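Local atomic coordinates of calcium-regulated actin-bundling protein (Dictyostelium discoideum, PDB entry 4X3N), a protein that binds and bundles actin filaments under calcium control and may contribute to the structure and reorganization of filopodia and pseudopodia during cell movement. Residues A[155-158]-A[159-163]; A[136-139]-A[140-144]; A[55-58]-A[59-62]. All coordinates share one frame; numbering follows the deposited sequence.

Contact 1: A[155-158]-A[159-163]; sequences EYLL and YQYKD. With CA (calcium ion), chain D.
Tyr156 meets Gln160, and Leu157 meets Tyr161, one turn apart on helix 153-160, the exiting helix of a calcium-binding EF-hand. The backbone joins the two turns: Tyr159 N, Gln160 N and Tyr161 N donate to Glu155 O, Tyr156 O and Leu157 O, and Tyr161 is the first residue to leave helical angles. Water links the polar ends. One molecule accepts from Tyr156 OH (2.6 Å) and donates to Gln160 OE1 (2.5 Å); another donates to Tyr156 OH and also reaches Tyr161 OH. Gln160 NE2 bonds the carbonyls of Ile124 and Gln126; Tyr161 OH pairs with Ser125. In the apolar packing, Leu157 CD2 lies in the plane of the Tyr161 ring, at its edge, 3.8 Å from CE2. Gln160, with CG anti to the backbone N (chi1 177°), lays that atom 3.8 Å above the centre of the same ring, and its bend at chi2 brings OE1 beside Tyr156 CE1. The metal bonds come from Glu155: beside Asp144, Asn146, Asp148 and Arg150, and with Ser152 OG on OE1, it clasps the calcium ion with OE1 at 2.7 Å and OE2 at 2.5 Å.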
ATOM      1  N   GLU A 155       2.414  -4.197 -18.967  1.00 16.47           N
ATOM      2  CA  GLU A 155       1.945  -5.572 -18.752  1.00 20.39           C
ATOM      3  C   GLU A 155       0.579  -5.783 -19.403  1.00 19.46           C
ATOM      4  O   GLU A 155       0.367  -6.792 -20.043  1.00 21.09           O
ATOM      5  CB  GLU A 155       1.950  -5.891 -17.256  1.00 20.65           C
ATOM      6  CG  GLU A 155       3.342  -6.147 -16.736  1.00 20.08           C
ATOM      7  CD  GLU A 155       3.375  -6.174 -15.238  1.00 21.29           C
ATOM      8  OE1 GLU A 155       3.021  -5.152 -14.643  1.00 22.27           O
ATOM      9  OE2 GLU A 155       3.736  -7.225 -14.675  1.00 21.14           O
ATOM     10  N   TYR A 156      -0.318  -4.814 -19.257  1.00 19.55           N
ATOM     11  CA  TYR A 156      -1.595  -4.843 -19.988  1.00 21.38           C
ATOM     12  C   TYR A 156      -1.374  -4.976 -21.505  1.00 19.81           C
ATOM     13  O   TYR A 156      -2.028  -5.786 -22.189  1.00 21.09           O
ATOM     14  CB  TYR A 156      -2.457  -3.598 -19.672  1.00 20.96           C
ATOM     15  CG  TYR A 156      -3.413  -3.260 -20.795  1.00 21.11           C
ATOM     16  CD1 TYR A 156      -4.605  -3.970 -20.953  1.00 21.98           C
ATOM     17  CD2 TYR A 156      -3.168  -2.202 -21.662  1.00 20.20           C
ATOM     18  CE1 TYR A 156      -5.509  -3.644 -21.985  1.00 22.91           C
ATOM     19  CE2 TYR A 156      -4.020  -1.895 -22.700  1.00 21.56           C
ATOM     20  CZ  TYR A 156      -5.198  -2.636 -22.881  1.00 23.94           C
ATOM     21  OH  TYR A 156      -6.090  -2.319 -23.921  1.00 22.94           O
ATOM     22  N   LEU A 157      -0.458  -4.186 -22.043  1.00 17.98           N
ATOM     23  CA  LEU A 157      -0.179  -4.221 -23.473  1.00 17.78           C
ATOM     24  C   LEU A 157       0.356  -5.514 -24.010  1.00 19.21           C
ATOM     25  O   LEU A 157      -0.102  -6.019 -25.034  1.00 20.36           O
ATOM     26  CB  LEU A 157       0.762  -3.110 -23.872  1.00 18.32           C
ATOM     27  CG  LEU A 157       0.104  -1.745 -23.728  1.00 17.59           C
ATOM     28  CD1 LEU A 157       1.151  -0.629 -23.858  1.00 18.62           C
ATOM     29  CD2 LEU A 157      -0.965  -1.456 -24.809  1.00 18.00           C
ATOM     30  N   LEU A 158       1.303  -6.088 -23.297  1.00 19.77           N
ATOM     31  CA  LEU A 158       1.899  -7.309 -23.715  1.00 20.99           C
ATOM     32  C   LEU A 158       0.906  -8.452 -23.759  1.00 22.79           C
ATOM     33  O   LEU A 158       0.985  -9.321 -24.660  1.00 22.20           O
ATOM     34  CB  LEU A 158       3.002  -7.669 -22.754  1.00 22.34           C
ATOM     35  CG  LEU A 158       4.464  -7.291 -23.061  1.00 22.93           C
ATOM     36  CD1 LEU A 158       4.811  -6.605 -24.339  1.00 22.81           C
ATOM     37  CD2 LEU A 158       5.144  -6.736 -21.858  1.00 23.86           C
ATOM     38  N   TYR A 159       0.018  -8.485 -22.770  1.00 22.69           N
ATOM     39  CA  TYR A 159      -0.967  -9.534 -22.693  1.00 24.68           C
ATOM     40  C   TYR A 159      -2.085  -9.278 -23.702  1.00 24.60           C
ATOM     41  O   TYR A 159      -2.501 -10.201 -24.366  1.00 23.67           O
ATOM     42  CB  TYR A 159      -1.498  -9.770 -21.275  1.00 25.76           C
ATOM     43  CG  TYR A 159      -2.369 -11.021 -21.203  1.00 28.11           C
ATOM     44  CD1 TYR A 159      -1.803 -12.292 -21.334  1.00 27.70           C
ATOM     45  CD2 TYR A 159      -3.750 -10.921 -21.072  1.00 28.63           C
ATOM     46  CE1 TYR A 159      -2.593 -13.426 -21.314  1.00 29.02           C
ATOM     47  CE2 TYR A 159      -4.547 -12.038 -21.076  1.00 28.97           C
ATOM     48  CZ  TYR A 159      -3.963 -13.274 -21.193  1.00 31.37           C
ATOM     49  OH  TYR A 159      -4.758 -14.369 -21.152  1.00 39.84           O
ATOM     50  N   GLN A 160      -2.493  -8.032 -23.892  1.00 23.77           N
ATOM     51  CA  GLN A 160      -3.515  -7.734 -24.910  1.00 23.13           C
ATOM     52  C   GLN A 160      -3.063  -8.170 -26.309  1.00 23.28           C
ATOM     53  O   GLN A 160      -3.830  -8.754 -27.062  1.00 21.67           O
ATOM     54  CB  GLN A 160      -3.870  -6.272 -24.876  1.00 23.25           C
ATOM     55  CG  GLN A 160      -4.864  -5.820 -25.908  1.00 24.49           C
ATOM     56  CD  GLN A 160      -6.258  -6.394 -25.698  1.00 25.28           C
ATOM     57  OE1 GLN A 160      -6.838  -6.214 -24.662  1.00 27.86           O
ATOM     58  NE2 GLN A 160      -6.787  -7.078 -26.700  1.00 26.56           N
ATOM     59  N   TYR A 161      -1.792  -7.950 -26.621  1.00 22.55           N
ATOM     60  CA  TYR A 161      -1.261  -8.168 -27.974  1.00 22.98           C
ATOM     61  C   TYR A 161      -0.424  -9.390 -27.959  1.00 23.15           C
ATOM     62  O   TYR A 161       0.541  -9.511 -28.704  1.00 26.96           O
ATOM     63  CB  TYR A 161      -0.500  -6.908 -28.391  1.00 22.89           C
ATOM     64  CG  TYR A 161      -1.406  -5.761 -28.459  1.00 21.52           C
ATOM     65  CD1 TYR A 161      -2.388  -5.673 -29.448  1.00 21.07           C
ATOM     66  CD2 TYR A 161      -1.341  -4.734 -27.528  1.00 20.47           C
ATOM     67  CE1 TYR A 161      -3.254  -4.594 -29.515  1.00 21.24           C
ATOM     68  CE2 TYR A 161      -2.214  -3.651 -27.602  1.00 21.06           C
ATOM     69  CZ  TYR A 161      -3.165  -3.586 -28.572  1.00 19.11           C
ATOM     70  OH  TYR A 161      -4.033  -2.516 -28.556  1.00 20.00           O
ATOM     71  N   LYS A 162      -0.812 -10.371 -27.132  1.00 23.82           N
ATOM     72  CA  LYS A 162      -0.014 -11.545 -26.971  1.00 24.67           C
ATOM     73  C   LYS A 162       0.099 -12.467 -28.214  1.00 25.07           C
ATOM     74  O   LYS A 162       1.028 -13.302 -28.251  1.00 23.93           O
ATOM     75  CB  LYS A 162      -0.466 -12.396 -25.775  1.00 27.13           C
ATOM     76  CG  LYS A 162      -1.820 -13.111 -25.968  1.00 30.15           C
ATOM     77  CD  LYS A 162      -2.300 -13.748 -24.692  1.00 32.81           C
ATOM     78  CE  LYS A 162      -3.767 -14.142 -24.794  1.00 36.80           C
ATOM     79  NZ  LYS A 162      -3.850 -15.284 -25.726  1.00 38.67           N
ATOM     80  N   ASP A 163      -0.763 -12.310 -29.217  1.00 25.48           N
ATOM     81  CA  ASP A 163      -0.582 -13.049 -30.519  1.00 25.55           C
ATOM     82  C   ASP A 163       0.807 -12.781 -31.110  1.00 25.76           C
ATOM     83  O   ASP A 163       1.300 -13.537 -31.909  1.00 28.76           O
ATOM     84  CB  ASP A 163      -1.561 -12.568 -31.596  1.00 24.82           C
ATOM     85  CG  ASP A 163      -3.006 -12.772 -31.228  1.00 30.36           C
ATOM     86  OD1 ASP A 163      -3.317 -13.723 -30.434  1.00 27.22           O
ATOM     87  OD2 ASP A 163      -3.840 -11.940 -31.759  1.00 34.79           O
TER
HETATM   88 CA    CA D 301       3.566  -6.325 -12.324  1.00 25.66          CA
HETATM   89  O   HOH W   1      -8.046  -4.003 -24.412  1.00 22.60           O
HETATM   90  O   HOH W   2      -4.679  -1.097 -25.991  1.00 27.05           O
HETATM   91  O   HOH W   3       4.783  -4.273 -12.377  1.00 19.76           O

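Contact 2: A[136-139]-A[140-144]. With CA (calcium ion), chain D; CIT (citric acid), chain F.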
ATOM      1  N   LYS A 136      -8.928 -11.763 -11.671  1.00 32.31           N
ATOM      2  CA  LYS A 136      -7.754 -11.739 -10.769  1.00 30.27           C
ATOM      3  C   LYS A 136      -6.857 -12.907 -10.997  1.00 26.91           C
ATOM      4  O   LYS A 136      -5.657 -12.809 -10.950  1.00 25.10           O
ATOM      5  CB  LYS A 136      -8.167 -11.669  -9.290  1.00 32.50           C
ATOM      6  CG  LYS A 136      -8.601 -10.280  -8.910  1.00 35.53           C
ATOM      7  CD  LYS A 136      -8.450 -10.091  -7.442  1.00 37.77           C
ATOM      8  CE  LYS A 136      -8.717  -8.652  -7.093  1.00 34.33           C
ATOM      9  NZ  LYS A 136      -8.609  -8.536  -5.639  1.00 32.54           N
ATOM     10  N   GLN A 137      -7.458 -14.022 -11.332  1.00 28.29           N
ATOM     11  CA  GLN A 137      -6.724 -15.215 -11.734  1.00 28.13           C
ATOM     12  C   GLN A 137      -5.921 -15.003 -13.032  1.00 26.87           C
ATOM     13  O   GLN A 137      -4.778 -15.482 -13.153  1.00 26.64           O
ATOM     14  CB  GLN A 137      -7.725 -16.337 -11.946  1.00 32.85           C
ATOM     15  CG  GLN A 137      -7.130 -17.722 -12.220  1.00 36.05           C
ATOM     16  CD  GLN A 137      -8.246 -18.746 -12.556  1.00 45.80           C
ATOM     17  OE1 GLN A 137      -9.426 -18.593 -12.179  1.00 50.45           O
ATOM     18  NE2 GLN A 137      -7.868 -19.788 -13.274  1.00 44.75           N
ATOM     19  N   GLU A 138      -6.467 -14.245 -13.973  1.00 25.78           N
ATOM     20  CA  GLU A 138      -5.657 -13.941 -15.170  1.00 25.92           C
ATOM     21  C   GLU A 138      -4.516 -12.962 -14.820  1.00 21.84           C
ATOM     22  O   GLU A 138      -3.464 -13.053 -15.352  1.00 20.61           O
ATOM     23  CB  GLU A 138      -6.505 -13.332 -16.255  1.00 27.33           C
ATOM     24  CG  GLU A 138      -5.778 -13.125 -17.578  1.00 27.68           C
ATOM     25  CD  GLU A 138      -6.768 -12.936 -18.712  1.00 30.45           C
ATOM     26  OE1 GLU A 138      -7.020 -13.937 -19.410  1.00 29.06           O
ATOM     27  OE2 GLU A 138      -7.318 -11.821 -18.863  1.00 29.52           O
ATOM     28  N   LEU A 139      -4.771 -12.011 -13.950  1.00 22.93           N
ATOM     29  CA  LEU A 139      -3.704 -11.044 -13.582  1.00 24.74           C
ATOM     30  C   LEU A 139      -2.519 -11.790 -13.011  1.00 24.72           C
ATOM     31  O   LEU A 139      -1.387 -11.571 -13.373  1.00 29.52           O
ATOM     32  CB  LEU A 139      -4.225 -10.023 -12.534  1.00 24.82           C
ATOM     33  CG  LEU A 139      -5.382  -9.124 -12.973  1.00 24.91           C
ATOM     34  CD1 LEU A 139      -5.627  -8.046 -11.942  1.00 26.42           C
ATOM     35  CD2 LEU A 139      -5.150  -8.486 -14.324  1.00 28.01           C
ATOM     36  N   ARG A 140      -2.833 -12.675 -12.079  1.00 24.38           N
ATOM     37  CA  ARG A 140      -1.919 -13.493 -11.334  1.00 28.05           C
ATOM     38  C   ARG A 140      -1.203 -14.551 -12.169  1.00 27.73           C
ATOM     39  O   ARG A 140      -0.017 -14.754 -12.000  1.00 26.27           O
ATOM     40  CB  ARG A 140      -2.771 -14.207 -10.267  1.00 32.47           C
ATOM     41  CG  ARG A 140      -2.061 -14.912  -9.194  1.00 36.96           C
ATOM     42  CD  ARG A 140      -3.112 -15.397  -8.215  1.00 39.35           C
ATOM     43  NE  ARG A 140      -3.578 -14.288  -7.379  1.00 39.43           N
ATOM     44  CZ  ARG A 140      -4.853 -14.010  -7.143  1.00 38.04           C
ATOM     45  NH1 ARG A 140      -5.829 -14.774  -7.662  1.00 36.88           N
ATOM     46  NH2 ARG A 140      -5.134 -12.988  -6.329  1.00 38.49           N
ATOM     47  N   GLU A 141      -1.928 -15.201 -13.082  1.00 28.55           N
ATOM     48  CA  GLU A 141      -1.344 -16.229 -13.933  1.00 26.84           C
ATOM     49  C   GLU A 141      -0.614 -15.681 -15.149  1.00 27.10           C
ATOM     50  O   GLU A 141       0.373 -16.232 -15.565  1.00 25.73           O
ATOM     51  CB  GLU A 141      -2.452 -17.162 -14.440  1.00 30.65           C
ATOM     52  CG  GLU A 141      -2.838 -18.169 -13.369  1.00 39.72           C
ATOM     53  CD  GLU A 141      -3.939 -19.127 -13.795  1.00 38.59           C
ATOM     54  OE1 GLU A 141      -4.613 -19.673 -12.906  1.00 36.33           O
ATOM     55  OE2 GLU A 141      -4.132 -19.289 -15.005  1.00 40.15           O
ATOM     56  N   LYS A 142      -1.098 -14.592 -15.723  1.00 27.04           N
ATOM     57  CA  LYS A 142      -0.630 -14.153 -16.997  1.00 27.08           C
ATOM     58  C   LYS A 142      -0.143 -12.731 -17.049  1.00 25.92           C
ATOM     59  O   LYS A 142       0.830 -12.504 -17.672  1.00 27.26           O
ATOM     60  CB  LYS A 142      -1.759 -14.195 -17.966  1.00 29.40           C
ATOM     61  CG  LYS A 142      -2.399 -15.568 -18.062  1.00 35.48           C
ATOM     62  CD  LYS A 142      -1.438 -16.492 -18.789  1.00 40.27           C
ATOM     63  CE  LYS A 142      -2.059 -17.840 -19.126  1.00 45.39           C
ATOM     64  NZ  LYS A 142      -3.420 -17.640 -19.713  1.00 47.27           N
ATOM     65  N   VAL A 143      -0.849 -11.774 -16.468  1.00 24.29           N
ATOM     66  CA  VAL A 143      -0.550 -10.370 -16.732  1.00 22.90           C
ATOM     67  C   VAL A 143       0.602  -9.876 -15.893  1.00 23.30           C
ATOM     68  O   VAL A 143       1.459  -9.134 -16.408  1.00 21.85           O
ATOM     69  CB  VAL A 143      -1.756  -9.455 -16.556  1.00 23.57           C
ATOM     70  CG1 VAL A 143      -1.420  -7.981 -16.875  1.00 23.41           C
ATOM     71  CG2 VAL A 143      -2.916  -9.929 -17.417  1.00 24.12           C
ATOM     72  N   ASP A 144       0.598 -10.247 -14.607  1.00 23.69           N
ATOM     73  CA  ASP A 144       1.644  -9.780 -13.663  1.00 22.65           C
ATOM     74  C   ASP A 144       2.949 -10.562 -13.749  1.00 22.54           C
ATOM     75  O   ASP A 144       3.311 -11.350 -12.810  1.00 24.82           O
ATOM     76  CB  ASP A 144       1.106  -9.776 -12.233  1.00 21.60           C
ATOM     77  CG  ASP A 144       2.115  -9.234 -11.218  1.00 21.28           C
ATOM     78  OD1 ASP A 144       3.011  -8.467 -11.600  1.00 22.42           O
ATOM     79  OD2 ASP A 144       1.968  -9.585 -10.036  1.00 19.85           O
TER
HETATM   80 CA    CA D 301       3.566  -6.325 -12.324  1.00 25.66          CA
HETATM   81  C1  CIT F 302      -8.669 -13.506  -5.342  1.00 55.49           C
HETATM   82  O1  CIT F 302      -7.898 -12.592  -4.945  1.00 53.39           O
HETATM   83  O2  CIT F 302      -8.439 -14.242  -6.332  1.00 38.38           O
HETATM   84  C2  CIT F 302      -9.960 -13.744  -4.574  1.00 52.42           C
HETATM   85  C3  CIT F 302     -10.390 -12.545  -3.716  1.00 50.18           C
HETATM   86  O7  CIT F 302      -9.394 -11.421  -3.799  1.00 37.76           O
HETATM   87  C4  CIT F 302     -11.800 -12.091  -4.178  1.00 51.71           C
HETATM   88  C5  CIT F 302     -11.821 -10.754  -4.925  1.00 58.28           C
HETATM   89  O3  CIT F 302     -12.881 -10.292  -5.467  1.00 47.66           O
HETATM   90  O4  CIT F 302     -10.746 -10.119  -4.958  1.00 57.96           O
HETATM   91  C6  CIT F 302     -10.574 -13.221  -2.325  1.00 51.18           C
HETATM   92  O5  CIT F 302     -10.256 -12.804  -1.199  1.00 45.02           O
HETATM   93  O6  CIT F 302     -11.129 -14.313  -2.245  1.00 58.11           O
HETATM   94  O   HOH W   3       4.783  -4.273 -12.377  1.00 19.76           O
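This is a local contact along the last turns of helix 132-143, the entering helix of the EF-hand, and just past its end, between residues three to five apart. The backbone begins with ordinary helical bonds, Arg140 N to Lys136 O and Glu141 N to Gln137 O, then widens into a pi-type turn. There Glu138 O accepts from both Lys142 N (2.8 Å) and Val143 N (3.1 Å), and Asp144 N reaches Leu139 O at 2.7 Å. On the outer side Gln137 and Glu141 run side by side with their amide and carboxylate planes 58° apart; NE2 of Gln137 gives a 3.3 Å bond to OE1 of Glu141, arriving from above the carboxylate plane. An alanine at Gln137 removes the amide and the CG methylene beside OE1, and the Glu141 carboxylate would probably be left without this donor and freer to turn. On the buried side Leu139 CD2 packs alongside Val143 CG2, with Val151 touching both residues. One turn apart, Lys136 and Arg140 grip a citrate, probably from the crystallisation liquor: Lys136 NZ bonds O4, while Arg140 NH1 and NH2 take O2 and O1 of one carboxylate, O2 lying in the guanidinium plane. Lys136 also pairs with Asp97, and Arg140 with Asp97 of the second subunit; basic residues of the second and third subunits bind the same citrate. At the far end Asp144 OD2 is held by Gly149 N and by Tyr101 OH of the second subunit. Its CG stands anti to the backbone N (chi1 -177°), sending the carboxylate off the helix end, and OD1 binds the calcium ion at 2.3 Å.

Contact 3: A[55-58]-A[59-62]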
ATOM      1  N   ALA A  55       6.123  -2.603 -36.166  1.00 24.38           N
ATOM      2  CA  ALA A  55       5.880  -3.293 -37.439  1.00 28.14           C
ATOM      3  C   ALA A  55       4.594  -4.049 -37.303  1.00 27.07           C
ATOM      4  O   ALA A  55       3.819  -4.102 -38.241  1.00 29.16           O
ATOM      5  CB  ALA A  55       7.004  -4.236 -37.809  1.00 31.29           C
ATOM      6  N   GLU A  56       4.344  -4.578 -36.121  1.00 23.65           N
ATOM      7  CA  GLU A  56       3.179  -5.394 -35.883  1.00 23.32           C
ATOM      8  C   GLU A  56       1.973  -4.689 -35.374  1.00 24.89           C
ATOM      9  O   GLU A  56       0.861  -5.201 -35.509  1.00 24.40           O
ATOM     10  CB  GLU A  56       3.533  -6.461 -34.843  1.00 25.95           C
ATOM     11  CG  GLU A  56       4.617  -7.455 -35.235  1.00 24.25           C
ATOM     12  CD  GLU A  56       6.020  -6.943 -35.014  1.00 24.67           C
ATOM     13  OE1 GLU A  56       6.238  -5.853 -34.434  1.00 23.72           O
ATOM     14  OE2 GLU A  56       6.934  -7.700 -35.373  1.00 24.55           O
ATOM     15  N   VAL A  57       2.147  -3.556 -34.677  1.00 23.04           N
ATOM     16  CA  VAL A  57       1.023  -3.008 -33.882  1.00 23.86           C
ATOM     17  C   VAL A  57       0.597  -1.608 -34.250  1.00 21.93           C
ATOM     18  O   VAL A  57      -0.406  -1.138 -33.729  1.00 21.02           O
ATOM     19  CB  VAL A  57       1.291  -3.096 -32.329  1.00 22.82           C
ATOM     20  CG1 VAL A  57       2.079  -1.924 -31.813  1.00 22.22           C
ATOM     21  CG2 VAL A  57      -0.019  -3.263 -31.557  1.00 25.01           C
ATOM     22  N   SER A  58       1.285  -1.006 -35.223  1.00 21.85           N
ATOM     23  CA  SER A  58       1.102   0.402 -35.547  1.00 23.55           C
ATOM     24  C   SER A  58      -0.359   0.798 -35.765  1.00 21.74           C
ATOM     25  O   SER A  58      -0.786   1.923 -35.427  1.00 21.63           O
ATOM     26  CB  SER A  58       1.934   0.778 -36.815  1.00 24.63           C
ATOM     27  OG  SER A  58       1.428   0.163 -37.993  1.00 24.27           O
ATOM     28  N   LYS A  59      -1.143  -0.114 -36.328  1.00 24.02           N
ATOM     29  CA  LYS A  59      -2.542   0.236 -36.615  1.00 24.03           C
ATOM     30  C   LYS A  59      -3.443   0.274 -35.400  1.00 24.65           C
ATOM     31  O   LYS A  59      -4.572   0.821 -35.484  1.00 25.97           O
ATOM     32  CB  LYS A  59      -3.099  -0.728 -37.647  1.00 32.40           C
ATOM     33  CG  LYS A  59      -2.389  -0.671 -39.010  1.00 39.87           C
ATOM     34  CD  LYS A  59      -2.700  -1.914 -39.877  1.00 50.56           C
ATOM     35  CE  LYS A  59      -4.214  -2.161 -39.975  1.00 54.83           C
ATOM     36  NZ  LYS A  59      -4.697  -3.026 -41.091  1.00 57.05           N
ATOM     37  N   GLU A  60      -2.976  -0.275 -34.265  1.00 21.42           N
ATOM     38  CA  GLU A  60      -3.706  -0.149 -33.003  1.00 20.29           C
ATOM     39  C   GLU A  60      -3.244   1.036 -32.206  1.00 21.81           C
ATOM     40  O   GLU A  60      -3.808   1.345 -31.157  1.00 20.28           O
ATOM     41  CB  GLU A  60      -3.496  -1.354 -32.136  1.00 21.26           C
ATOM     42  CG  GLU A  60      -3.697  -2.648 -32.896  1.00 25.32           C
ATOM     43  CD  GLU A  60      -5.077  -2.794 -33.524  1.00 26.15           C
ATOM     44  OE1 GLU A  60      -6.085  -2.709 -32.769  1.00 29.69           O
ATOM     45  OE2 GLU A  60      -5.131  -3.098 -34.763  1.00 27.36           O
ATOM     46  N   ALA A  61      -2.238   1.719 -32.695  1.00 24.82           N
ATOM     47  CA  ALA A  61      -1.718   2.840 -31.922  1.00 23.38           C
ATOM     48  C   ALA A  61      -2.804   3.772 -31.460  1.00 22.52           C
ATOM     49  O   ALA A  61      -2.868   4.157 -30.288  1.00 24.18           O
ATOM     50  CB  ALA A  61      -0.647   3.584 -32.707  1.00 22.04           C
ATOM     51  N   GLU A  62      -3.709   4.115 -32.330  1.00 21.70           N
ATOM     52  CA  GLU A  62      -4.781   5.008 -31.979  1.00 21.61           C
ATOM     53  C   GLU A  62      -5.652   4.499 -30.818  1.00 22.01           C
ATOM     54  O   GLU A  62      -6.058   5.264 -29.973  1.00 20.75           O
ATOM     55  CB  GLU A  62      -5.656   5.325 -33.196  1.00 21.38           C
ATOM     56  CG  GLU A  62      -6.796   6.271 -32.901  1.00 21.33           C
ATOM     57  CD  GLU A  62      -6.320   7.627 -32.410  1.00 24.33           C
ATOM     58  OE1 GLU A  62      -5.160   8.032 -32.647  1.00 24.05           O
ATOM     59  OE2 GLU A  62      -7.098   8.277 -31.693  1.00 23.99           O
TER
HETATM   60  O   HOH W   4      -0.879  -2.933 -36.731  1.00 29.82           O
HETATM   61  O   HOH W   5      -3.116   3.515 -35.171  1.00 24.67           O
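Between Val57 and Ala61 the backbone makes two overlapping type I turns, Glu60 N donating to Val57 O at 2.8 Å and Ala61 N to Ser58 O at 3.1 Å. The second bond is the more oblique: Ala61 N sits 68° out of the carbonyl plane of Ser58, away from either lone pair. Ser58 O gains another donor, a water 2.8 Å away, and this water also accepts from Glu62 N, in the first turn of helix 61-79. A second water spans the other side of the bend, giving to Glu56 O and accepting from Lys59 N at 2.9 Å. Among the side chains, Val57 and Glu60 cross at about a right angle, with Val57 CG2 4.0 Å from both CB and CG of Glu60. Chi1 (-48°) keeps Glu60 CG beside its backbone N and close to Val57 CG2, while the bend at chi2 (-58°) turns the carboxylate, whose OE1 bonds Ser125 OG. Ala61 turns its CB to within 3.2 Å of Ser58 O, and it packs on Trp54 and Trp277. Phe49, Leu50 and Phe164 pack against Val57, which is buried. With CG beside its own backbone N, the Lys59 side chain leads away from the turn. The arrangement is that of a tight link between two consecutive helices, made of overlapping type I turns, in which i to i+3 bonds, with waters bridging backbone groups, mark the join between helix 42-57 and helix 61-79.

Overall arrangement
From the N terminus, contact 3 comes first, joining helix 42-57 to helix 61-79; contact 2 follows on helix 132-143 and contact 1 on helix 153-160. Each lies within one continuous stretch, so none closes a long loop; the three stand in series, without nesting or crossing. Contacts 2 and 1 flank the calcium-binding loop and share the ion and one of its waters, and Tyr159 OH lies 2.9 Å from Glu138 OE1, a probable hydrogen bond between the two EF-hand helices. Contact 1 also leans on contact 3, the Tyr161 ring packing against Val57 and Glu60. Contacts 2 and 3, with centres about 24 Å apart, do not touch; contact 1 touches both.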